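Local coordinates for outer membrane protein OMP121 (Bacteroides thetaiotaomicron, PDB 5FQ8), which probably carries its substrate across the outer membrane as a TonB-dependent receptor, and binds calcium and magnesium ions, at residues T76-P80 with N970-R975; F321-Q326 with Y967-P971; F527-E531 with L540-A544; N536-T541 with I564-I569. All coordinates share one frame; numbering follows the deposited sequence.

Contact 1. Residues T76-P80 with N970-R975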
loop_
_atom_site.group_PDB
_atom_site.type_symbol
_atom_site.label_atom_id
_atom_site.label_comp_id
_atom_site.label_asym_id
_atom_site.label_seq_id
_atom_site.Cartn_x
_atom_site.Cartn_y
_atom_site.Cartn_z
ATOM N N THR B 76 17.903 -21.413 12.683
ATOM C CA THR B 76 16.457 -21.482 12.548
ATOM C C THR B 76 16.046 -22.522 11.525
ATOM O O THR B 76 15.048 -23.214 11.718
ATOM C CB THR B 76 15.878 -20.120 12.173
ATOM O OG1 THR B 76 16.296 -19.739 10.852
ATOM C CG2 THR B 76 16.307 -19.071 13.177
ATOM N N SER B 77 16.791 -22.657 10.451
ATOM C CA SER B 77 16.500 -23.678 9.463
ATOM C C SER B 77 17.706 -23.806 8.551
ATOM O O SER B 77 18.710 -23.112 8.712
ATOM C CB SER B 77 15.238 -23.354 8.670
ATOM O OG SER B 77 15.447 -22.285 7.756
ATOM N N SER B 78 17.590 -24.693 7.578
ATOM C CA SER B 78 18.613 -24.876 6.573
ATOM C C SER B 78 18.472 -23.901 5.420
ATOM O O SER B 78 19.230 -23.990 4.454
ATOM C CB SER B 78 18.580 -26.309 6.049
ATOM O OG SER B 78 19.376 -27.173 6.857
ATOM N N ASP B 79 17.551 -22.992 5.494
ATOM C CA ASP B 79 17.331 -22.097 4.383
ATOM C C ASP B 79 18.440 -21.062 4.362
ATOM O O ASP B 79 18.776 -20.504 5.404
ATOM C CB ASP B 79 15.973 -21.418 4.501
ATOM C CG ASP B 79 14.847 -22.396 4.547
ATOM O OD1 ASP B 79 14.404 -22.822 3.463
ATOM O OD2 ASP B 79 14.420 -22.738 5.663
ATOM N N PRO B 80 19.005 -20.763 3.203
ATOM C CA PRO B 80 20.138 -19.847 3.149
ATOM C C PRO B 80 19.774 -18.476 3.675
ATOM O O PRO B 80 18.661 -17.990 3.484
ATOM C CB PRO B 80 20.477 -19.814 1.660
ATOM C CG PRO B 80 20.055 -21.122 1.163
ATOM C CD PRO B 80 18.781 -21.409 1.904
ATOM N N ASN B 970 11.228 -25.816 6.260
ATOM C CA ASN B 970 11.801 -26.621 5.204
ATOM C C ASN B 970 12.764 -27.655 5.782
ATOM O O ASN B 970 13.365 -27.433 6.831
ATOM C CB ASN B 970 12.528 -25.730 4.213
ATOM C CG ASN B 970 11.617 -24.767 3.527
ATOM O OD1 ASN B 970 10.506 -25.100 3.150
ATOM N ND2 ASN B 970 12.087 -23.550 3.358
ATOM N N PRO B 971 12.923 -28.794 5.120
ATOM C CA PRO B 971 13.832 -29.825 5.626
ATOM C C PRO B 971 15.234 -29.284 5.844
ATOM O O PRO B 971 15.709 -28.439 5.091
ATOM C CB PRO B 971 13.815 -30.873 4.514
ATOM C CG PRO B 971 12.575 -30.657 3.793
ATOM C CD PRO B 971 12.266 -29.207 3.876
ATOM N N SER B 972 15.891 -29.776 6.887
ATOM C CA SER B 972 17.272 -29.393 7.120
ATOM C C SER B 972 18.177 -30.097 6.130
ATOM O O SER B 972 17.813 -31.097 5.512
ATOM C CB SER B 972 17.702 -29.706 8.545
ATOM O OG SER B 972 18.008 -31.074 8.707
ATOM N N SER B 973 19.360 -29.549 5.951
ATOM C CA SER B 973 20.238 -30.049 4.913
ATOM C C SER B 973 21.542 -30.550 5.499
ATOM O O SER B 973 21.904 -30.259 6.639
ATOM C CB SER B 973 20.530 -28.980 3.859
ATOM O OG SER B 973 21.285 -27.924 4.414
ATOM N N ARG B 974 22.230 -31.317 4.672
ATOM C CA ARG B 974 23.572 -31.825 4.923
ATOM C C ARG B 974 24.537 -31.035 4.050
ATOM O O ARG B 974 24.338 -30.952 2.839
ATOM C CB ARG B 974 23.617 -33.306 4.564
ATOM C CG ARG B 974 24.470 -34.139 5.376
ATOM C CD ARG B 974 24.795 -35.368 4.584
ATOM N NE ARG B 974 23.618 -36.163 4.253
ATOM C CZ ARG B 974 23.105 -37.089 5.052
ATOM N NH1 ARG B 974 23.652 -37.311 6.228
ATOM N NH2 ARG B 974 22.045 -37.777 4.680
ATOM N N ARG B 975 25.562 -30.443 4.642
ATOM C CA ARG B 975 26.455 -29.574 3.883
ATOM C C ARG B 975 27.890 -30.091 3.877
ATOM O O ARG B 975 28.384 -30.588 4.889
ATOM C CB ARG B 975 26.395 -28.159 4.435
ATOM C CG ARG B 975 25.031 -27.553 4.301
ATOM C CD ARG B 975 24.918 -26.252 5.043
ATOM N NE ARG B 975 24.981 -26.406 6.492
ATOM C CZ ARG B 975 23.945 -26.728 7.258
ATOM N NH1 ARG B 975 22.762 -26.951 6.715
ATOM N NH2 ARG B 975 24.090 -26.833 8.570
HETATM O O HOH W 1 12.139 -23.021 7.154
#
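S78 and D79 carry the T76-P80 side against N970-R975. S77 OG lies next to D79 OD2, but the modelled distance is too short to be taken at face value. S78 OG accepts the backbone N-H of S973, with S78 OG 2.5 Å from S973 N and an N-H...O angle of 143°. S78 OG also lies at the edge of the R975 guanidinium, in its plane, 3.4 Å from R975 NH1. The same R975 NH1 makes a weak bond to S973 OG at 2.9 Å. The contact joins two parts of the TonB-dependent receptor fold. T76-P80 is a loop of the plug domain. N970-R975 leads into strand 973-983, which pairs with strand 177-188 and so closes the barrel. D79 comes next. Its CG stands beside its own N, anti to the carbonyl carbon (chi1 -59°). The D79 and N970 side chains cross at about a right angle, their flat ends turned 64° apart. N970 ND2 donates to D79 OD1; the modelled distance of 2.4 Å is very short. D79 OD2 takes a bond from a water at 2.7 Å. That water accepts N970 N at 3.1 Å. Replacing D79 with an alanine would probably leave this water without its acceptor and N970 ND2 with only its weak bond to A322 O. The D79 side chain is about 5 Å from that of the calcium ligand D288, and the calcium ion is about 9 Å away.

Contact 2. Residues F321-Q326 with Y967-P971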
loop_
_atom_site.group_PDB
_atom_site.type_symbol
_atom_site.label_atom_id
_atom_site.label_comp_id
_atom_site.label_asym_id
_atom_site.label_seq_id
_atom_site.Cartn_x
_atom_site.Cartn_y
_atom_site.Cartn_z
ATOM N N PHE B 321 13.443 -16.534 -0.276
ATOM C CA PHE B 321 13.022 -17.575 0.645
ATOM C C PHE B 321 11.897 -18.370 0.020
ATOM O O PHE B 321 11.050 -17.805 -0.672
ATOM C CB PHE B 321 12.581 -16.962 1.948
ATOM C CG PHE B 321 12.646 -17.883 3.116
ATOM C CD1 PHE B 321 11.756 -18.918 3.245
ATOM C CD2 PHE B 321 13.580 -17.687 4.110
ATOM C CE1 PHE B 321 11.805 -19.752 4.325
ATOM C CE2 PHE B 321 13.633 -18.517 5.188
ATOM C CZ PHE B 321 12.741 -19.548 5.301
ATOM N N ALA B 322 11.912 -19.684 0.234
ATOM C CA ALA B 322 10.793 -20.532 -0.160
ATOM C C ALA B 322 9.838 -20.565 1.027
ATOM O O ALA B 322 10.046 -21.286 2.004
ATOM C CB ALA B 322 11.274 -21.916 -0.569
ATOM N N THR B 323 8.792 -19.753 0.929
ATOM C CA THR B 323 7.885 -19.480 2.033
ATOM C C THR B 323 7.244 -20.753 2.577
ATOM O O THR B 323 6.896 -21.656 1.820
ATOM C CB THR B 323 6.805 -18.519 1.544
ATOM O OG1 THR B 323 7.399 -17.464 0.782
ATOM C CG2 THR B 323 6.026 -17.941 2.710
ATOM N N THR B 324 7.088 -20.822 3.900
ATOM C CA THR B 324 6.442 -21.959 4.545
ATOM C C THR B 324 5.092 -21.542 5.107
ATOM O O THR B 324 4.807 -20.352 5.274
ATOM C CB THR B 324 7.290 -22.552 5.685
ATOM O OG1 THR B 324 7.330 -21.646 6.791
ATOM C CG2 THR B 324 8.704 -22.864 5.241
ATOM N N GLY B 325 4.271 -22.534 5.404
ATOM C CA GLY B 325 2.980 -22.274 6.007
ATOM C C GLY B 325 1.959 -23.330 5.640
ATOM O O GLY B 325 2.239 -24.291 4.932
ATOM N N GLN B 326 0.744 -23.124 6.142
ATOM C CA GLN B 326 -0.320 -24.094 5.973
ATOM C C GLN B 326 -1.135 -23.893 4.711
ATOM O O GLN B 326 -2.028 -24.698 4.437
ATOM C CB GLN B 326 -1.243 -24.074 7.176
ATOM C CG GLN B 326 -1.732 -22.719 7.579
ATOM C CD GLN B 326 -2.461 -22.762 8.894
ATOM O OE1 GLN B 326 -2.766 -23.831 9.384
ATOM N NE2 GLN B 326 -2.727 -21.607 9.480
ATOM N N TYR B 967 6.816 -25.207 11.956
ATOM C CA TYR B 967 5.510 -25.186 11.317
ATOM C C TYR B 967 5.663 -25.517 9.837
ATOM O O TYR B 967 5.373 -24.704 8.968
ATOM C CB TYR B 967 4.809 -23.849 11.542
ATOM C CG TYR B 967 3.324 -24.044 11.576
ATOM C CD1 TYR B 967 2.717 -24.628 12.668
ATOM C CD2 TYR B 967 2.537 -23.717 10.488
ATOM C CE1 TYR B 967 1.367 -24.840 12.695
ATOM C CE2 TYR B 967 1.188 -23.930 10.509
ATOM C CZ TYR B 967 0.614 -24.496 11.619
ATOM O OH TYR B 967 -0.725 -24.718 11.666
ATOM N N THR B 968 6.037 -26.765 9.573
ATOM C CA THR B 968 6.518 -27.218 8.274
ATOM C C THR B 968 7.604 -26.297 7.746
ATOM O O THR B 968 7.603 -25.886 6.589
ATOM C CB THR B 968 5.398 -27.372 7.250
ATOM O OG1 THR B 968 4.484 -26.288 7.357
ATOM C CG2 THR B 968 4.674 -28.651 7.481
ATOM N N ALA B 969 8.543 -25.974 8.623
ATOM C CA ALA B 969 9.824 -25.454 8.184
ATOM C C ALA B 969 10.410 -26.376 7.133
ATOM O O ALA B 969 10.116 -27.568 7.097
ATOM C CB ALA B 969 10.782 -25.333 9.357
ATOM N N ASN B 970 11.228 -25.816 6.260
ATOM C CA ASN B 970 11.801 -26.621 5.204
ATOM C C ASN B 970 12.764 -27.655 5.782
ATOM O O ASN B 970 13.365 -27.433 6.831
ATOM C CB ASN B 970 12.528 -25.730 4.213
ATOM C CG ASN B 970 11.617 -24.767 3.527
ATOM O OD1 ASN B 970 10.506 -25.100 3.150
ATOM N ND2 ASN B 970 12.087 -23.550 3.358
ATOM N N PRO B 971 12.923 -28.794 5.120
ATOM C CA PRO B 971 13.832 -29.825 5.626
ATOM C C PRO B 971 15.234 -29.284 5.844
ATOM O O PRO B 971 15.709 -28.439 5.091
ATOM C CB PRO B 971 13.815 -30.873 4.514
ATOM C CG PRO B 971 12.575 -30.657 3.793
ATOM C CD PRO B 971 12.266 -29.207 3.876
#
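F321-Q326 and Y967-P971 are irregular loops running in roughly opposing directions, 140° apart end to end. They come closest at T324 and A969, whose CA atoms are 6.1 Å apart. G325 has backbone angles that call for glycine. N970 ND2 reaches A322 O in a weak but nearly straight bond of 3.3 Å. This is its second partner after D79. T324 CG2, beside the backbone N and anti to the carbonyl carbon, lies 3.5 Å from T968 O and 3.6 Å from N970 OD1. With chi1 at 70°, T324 OG1 turns instead to G123, in a weak bond. Y967 OH donates to Q326 OE1 at 3.2 Å, coming from above the amide, 66° out of the carbonyl plane. The ring and the amide are almost perpendicular. Q326 NE2 bonds to N121 OD1 and to the backbone of the bound peptide. A phenylalanine in place of Y967 would lack the hydroxyl and is likely to leave the Q326 amide less firmly fixed beside that peptide. The contact is buried. M330 and L331 of helix 330-335 touch N970, R832 of helix 832-839 touches Q326, Y967 and T968, and F321 packs on D125 and F126 of strand 125-128.

Contact 3. Residues F527-E531 with L540-A544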
loop_
_atom_site.group_PDB
_atom_site.type_symbol
_atom_site.label_atom_id
_atom_site.label_comp_id
_atom_site.label_asym_id
_atom_site.label_seq_id
_atom_site.Cartn_x
_atom_site.Cartn_y
_atom_site.Cartn_z
ATOM N N PHE B 527 29.803 4.588 34.834
ATOM C CA PHE B 527 30.239 3.319 35.398
ATOM C C PHE B 527 31.679 3.399 35.879
ATOM O O PHE B 527 32.463 4.238 35.437
ATOM C CB PHE B 527 30.090 2.169 34.399
ATOM C CG PHE B 527 30.841 2.376 33.124
ATOM C CD1 PHE B 527 30.265 3.058 32.067
ATOM C CD2 PHE B 527 32.111 1.882 32.973
ATOM C CE1 PHE B 527 30.940 3.247 30.887
ATOM C CE2 PHE B 527 32.790 2.071 31.795
ATOM C CZ PHE B 527 32.196 2.758 30.747
ATOM N N GLY B 528 32.007 2.497 36.792
ATOM C CA GLY B 528 33.363 2.365 37.294
ATOM C C GLY B 528 33.700 0.910 37.556
ATOM O O GLY B 528 32.835 0.102 37.903
ATOM N N GLN B 529 34.981 0.583 37.391
ATOM C CA GLN B 529 35.448 -0.800 37.495
ATOM C C GLN B 529 36.823 -0.811 38.144
ATOM O O GLN B 529 37.804 -0.399 37.525
ATOM C CB GLN B 529 35.481 -1.455 36.119
ATOM C CG GLN B 529 35.890 -2.885 36.126
ATOM C CD GLN B 529 35.551 -3.563 34.829
ATOM O OE1 GLN B 529 34.581 -3.205 34.179
ATOM N NE2 GLN B 529 36.358 -4.535 34.433
ATOM N N PHE B 530 36.900 -1.292 39.377
ATOM C CA PHE B 530 38.139 -1.291 40.147
ATOM C C PHE B 530 38.776 -2.673 40.147
ATOM O O PHE B 530 38.169 -3.635 40.621
ATOM C CB PHE B 530 37.875 -0.849 41.582
ATOM C CG PHE B 530 39.115 -0.722 42.410
ATOM C CD1 PHE B 530 40.034 0.275 42.150
ATOM C CD2 PHE B 530 39.351 -1.584 43.466
ATOM C CE1 PHE B 530 41.171 0.410 42.921
ATOM C CE2 PHE B 530 40.482 -1.454 44.243
ATOM C CZ PHE B 530 41.397 -0.454 43.969
ATOM N N GLU B 531 40.008 -2.759 39.655
ATOM C CA GLU B 531 40.764 -4.005 39.592
ATOM C C GLU B 531 41.890 -3.972 40.615
ATOM O O GLU B 531 42.808 -3.153 40.500
ATOM C CB GLU B 531 41.338 -4.219 38.190
ATOM C CG GLU B 531 42.284 -5.394 38.065
ATOM C CD GLU B 531 41.722 -6.479 37.181
ATOM O OE1 GLU B 531 40.707 -6.220 36.503
ATOM O OE2 GLU B 531 42.290 -7.590 37.169
ATOM N N LEU B 540 41.074 -9.159 42.139
ATOM C CA LEU B 540 39.790 -8.707 42.642
ATOM C C LEU B 540 39.246 -7.614 41.736
ATOM O O LEU B 540 40.003 -6.817 41.179
ATOM C CB LEU B 540 39.911 -8.189 44.068
ATOM C CG LEU B 540 38.628 -7.798 44.788
ATOM C CD1 LEU B 540 37.930 -9.029 45.303
ATOM C CD2 LEU B 540 38.941 -6.850 45.916
ATOM N N THR B 541 37.925 -7.580 41.593
ATOM C CA THR B 541 37.293 -6.599 40.724
ATOM C C THR B 541 35.970 -6.136 41.309
ATOM O O THR B 541 35.159 -6.954 41.744
ATOM C CB THR B 541 37.076 -7.187 39.335
ATOM O OG1 THR B 541 38.238 -7.927 38.958
ATOM C CG2 THR B 541 36.850 -6.090 38.346
ATOM N N VAL B 542 35.745 -4.827 41.299
ATOM C CA VAL B 542 34.503 -4.241 41.792
ATOM C C VAL B 542 33.913 -3.361 40.700
ATOM O O VAL B 542 34.553 -2.397 40.267
ATOM C CB VAL B 542 34.738 -3.429 43.072
ATOM C CG1 VAL B 542 33.539 -2.572 43.371
ATOM C CG2 VAL B 542 34.994 -4.362 44.204
ATOM N N THR B 543 32.694 -3.680 40.264
ATOM C CA THR B 543 32.026 -2.956 39.192
ATOM C C THR B 543 30.788 -2.246 39.712
ATOM O O THR B 543 30.092 -2.746 40.592
ATOM C CB THR B 543 31.605 -3.880 38.066
ATOM O OG1 THR B 543 30.771 -4.909 38.592
ATOM C CG2 THR B 543 32.797 -4.492 37.399
ATOM N N ALA B 544 30.504 -1.084 39.133
ATOM C CA ALA B 544 29.338 -0.291 39.499
ATOM C C ALA B 544 28.898 0.532 38.302
ATOM O O ALA B 544 29.733 1.114 37.606
ATOM C CB ALA B 544 29.632 0.634 40.678
#
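G528 and A544 form an antiparallel hydrogen-bonded pair, as do F530 and V542. In the first, G528 N donates to A544 O at 2.8 Å and A544 N returns a bond to G528 O at 2.9 Å. In the second, F530 N reaches V542 O at 2.7 Å, and V542 N reaches F530 O at 2.8 Å. V542 O also receives a CA-H...O contact from Q529 CA at 3.3 Å. The alternate residues F527, Q529 and E531 turn their backbone groups the other way and bond to G479, L477 and N475 of strand 472-495. T541 bonds to T565 of the next strand. This is the up-and-down hairpin pattern of a transmembrane barrel; the N-to-C directions of the two strands are 172° apart. Q529, E531, T541 and T543 share the face that meets A39, A151 and L152 of the plug domain. Q529 CG, anti to the backbone N (chi1 -178°), runs alongside T543, with Q529 CG 3.7 Å from T543 CG2. E531 OE1 is 3.9 Å from T541 OG1, proximity without a bond. The F530, V542 and A544 side chains lie on the other face. F530 and V542 may face lipid; F530 CB meets V542 CB at 4.3 Å.

Contact 4. Residues N536-T541 with I564-I569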
loop_
_atom_site.group_PDB
_atom_site.type_symbol
_atom_site.label_atom_id
_atom_site.label_comp_id
_atom_site.label_asym_id
_atom_site.label_seq_id
_atom_site.Cartn_x
_atom_site.Cartn_y
_atom_site.Cartn_z
ATOM N N ASN B 536 49.983 -11.473 41.105
ATOM C CA ASN B 536 49.477 -12.376 40.070
ATOM C C ASN B 536 48.904 -13.663 40.659
ATOM O O ASN B 536 48.936 -14.723 40.033
ATOM C CB ASN B 536 50.571 -12.687 39.047
ATOM C CG ASN B 536 51.067 -11.434 38.342
ATOM O OD1 ASN B 536 50.283 -10.535 38.027
ATOM N ND2 ASN B 536 52.367 -11.372 38.088
ATOM N N MET B 537 48.364 -13.569 41.868
ATOM C CA MET B 537 47.828 -14.700 42.608
ATOM C C MET B 537 46.403 -14.404 43.050
ATOM O O MET B 537 45.516 -15.258 42.939
ATOM C CB MET B 537 48.736 -15.000 43.801
ATOM C CG MET B 537 48.313 -16.114 44.753
ATOM S SD MET B 537 49.484 -16.263 46.132
ATOM C CE MET B 537 48.959 -17.771 46.922
ATOM N N LEU B 538 46.190 -13.201 43.571
ATOM C CA LEU B 538 44.886 -12.720 44.010
ATOM C C LEU B 538 44.450 -11.578 43.111
ATOM O O LEU B 538 45.089 -10.523 43.079
ATOM C CB LEU B 538 44.928 -12.246 45.458
ATOM C CG LEU B 538 44.819 -13.298 46.548
ATOM C CD1 LEU B 538 45.191 -12.673 47.868
ATOM C CD2 LEU B 538 43.413 -13.831 46.606
ATOM N N TYR B 539 43.362 -11.785 42.391
ATOM C CA TYR B 539 42.780 -10.766 41.542
ATOM C C TYR B 539 41.391 -10.442 42.062
ATOM O O TYR B 539 40.626 -11.347 42.395
ATOM C CB TYR B 539 42.717 -11.245 40.106
ATOM C CG TYR B 539 44.055 -11.353 39.425
ATOM C CD1 TYR B 539 44.746 -10.217 39.030
ATOM C CD2 TYR B 539 44.604 -12.590 39.134
ATOM C CE1 TYR B 539 45.950 -10.312 38.379
ATOM C CE2 TYR B 539 45.807 -12.697 38.486
ATOM C CZ TYR B 539 46.478 -11.558 38.112
ATOM O OH TYR B 539 47.687 -11.669 37.465
ATOM N N LEU B 540 41.074 -9.159 42.139
ATOM C CA LEU B 540 39.790 -8.707 42.642
ATOM C C LEU B 540 39.246 -7.614 41.736
ATOM O O LEU B 540 40.003 -6.817 41.179
ATOM C CB LEU B 540 39.911 -8.189 44.068
ATOM C CG LEU B 540 38.628 -7.798 44.788
ATOM C CD1 LEU B 540 37.930 -9.029 45.303
ATOM C CD2 LEU B 540 38.941 -6.850 45.916
ATOM N N THR B 541 37.925 -7.580 41.593
ATOM C CA THR B 541 37.293 -6.599 40.724
ATOM C C THR B 541 35.970 -6.136 41.309
ATOM O O THR B 541 35.159 -6.954 41.744
ATOM C CB THR B 541 37.076 -7.187 39.335
ATOM O OG1 THR B 541 38.238 -7.927 38.958
ATOM C CG2 THR B 541 36.850 -6.090 38.346
ATOM N N ILE B 564 30.867 -7.773 42.163
ATOM C CA ILE B 564 32.176 -8.086 42.718
ATOM C C ILE B 564 32.588 -9.457 42.209
ATOM O O ILE B 564 31.772 -10.377 42.153
ATOM C CB ILE B 564 32.151 -8.017 44.258
ATOM C CG1 ILE B 564 33.548 -8.208 44.826
ATOM C CG2 ILE B 564 31.195 -9.036 44.830
ATOM C CD1 ILE B 564 33.633 -8.063 46.328
ATOM N N THR B 565 33.841 -9.578 41.783
ATOM C CA THR B 565 34.385 -10.848 41.334
ATOM C C THR B 565 35.769 -11.053 41.929
ATOM O O THR B 565 36.491 -10.098 42.220
ATOM C CB THR B 565 34.487 -10.946 39.813
ATOM O OG1 THR B 565 35.432 -9.990 39.337
ATOM C CG2 THR B 565 33.169 -10.688 39.173
ATOM N N GLY B 566 36.132 -12.314 42.092
ATOM C CA GLY B 566 37.424 -12.662 42.648
ATOM C C GLY B 566 37.996 -13.883 41.967
ATOM O O GLY B 566 37.271 -14.750 41.478
ATOM N N SER B 567 39.323 -13.936 41.942
ATOM C CA SER B 567 40.052 -15.031 41.326
ATOM C C SER B 567 41.298 -15.284 42.148
ATOM O O SER B 567 42.028 -14.349 42.480
ATOM C CB SER B 567 40.428 -14.711 39.886
ATOM O OG SER B 567 41.225 -15.738 39.341
ATOM N N PHE B 568 41.530 -16.545 42.474
ATOM C CA PHE B 568 42.648 -16.955 43.314
ATOM C C PHE B 568 43.390 -18.059 42.581
ATOM O O PHE B 568 42.867 -19.164 42.425
ATOM C CB PHE B 568 42.131 -17.411 44.672
ATOM C CG PHE B 568 43.167 -18.005 45.562
ATOM C CD1 PHE B 568 44.249 -17.267 45.983
ATOM C CD2 PHE B 568 43.021 -19.296 46.028
ATOM C CE1 PHE B 568 45.178 -17.821 46.824
ATOM C CE2 PHE B 568 43.943 -19.855 46.863
ATOM C CZ PHE B 568 45.023 -19.119 47.266
ATOM N N ILE B 569 44.581 -17.747 42.083
ATOM C CA ILE B 569 45.404 -18.731 41.396
ATOM C C ILE B 569 46.329 -19.330 42.444
ATOM O O ILE B 569 47.357 -18.751 42.779
ATOM C CB ILE B 569 46.192 -18.125 40.235
ATOM C CG1 ILE B 569 45.283 -17.334 39.325
ATOM C CG2 ILE B 569 46.841 -19.217 39.429
ATOM C CD1 ILE B 569 45.363 -15.891 39.594
#
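The strands at L538-T541 and I564-I569 run antiparallel at 173°, their axes 4.8 Å apart at closest. Y539 with S567 and T541 with T565 are the hydrogen-bonded pairs, each closed by two backbone bonds. Just before them, I569 N donates to M537 O at 2.8 Å. M537 and L538 form a classic beta bulge against strand 513-534, at the turn end of that hairpin. M537 is fully extended, with CG anti to its N (chi1 177°). It lies beside F568, and its CE is 3.8 Å from F568 CE1. L538 crosses the F568 side chain at a slant, its CD2 3.6 Å from F568 CD1. L540 stands opposite G566, and its CD1 reaches T565 O at 3.6 Å. I569 CD1 meets the edge of the Y539 ring, 3.4 Å from Y539 CE2. The Y539 face also holds the polar groups. Y539 OH makes a weak bond of 2.9 Å to N536 OD1, at the loop end of its own segment. T541 and T565 lie side by side and point the same way, with T541 CB 3.2 Å from T565 OG1. S567 OG bonds to K586 NZ of the next strand. Y539 touches A39 and T565 touches A149, both of the plug domain. Backbone bonds thus set the register, and the side chains divide by face. Hydroxyls gather on the plug side, while L538, L540 and F568 give an apolar outer side consistent with contact to lipid.

How the contacts relate
Contacts 1 and 2 are buried and share N970 and P971. They also touch directly, where D79 CG is 3.6 Å from F321 CZ. Contact 2 is loop on loop; contact 1 sets a plug loop against the start of strand 973-983. Their bonds come mainly from side chains. Contacts 3 and 4 lie in the barrel wall and are partly on the surface. They share L540 and T541 of strand 538-549; contact 3 uses one edge of this strand and contact 4 the other. Backbone bonds do most of the work. V542 CG2 and I564 CG1, 4.2 Å apart, link their outer sides. The centres of contacts 1 and 3 are about 44 Å apart. The plug supplies one side of contact 1, packs against contact 2 and touches the inner faces of contacts 3 and 4.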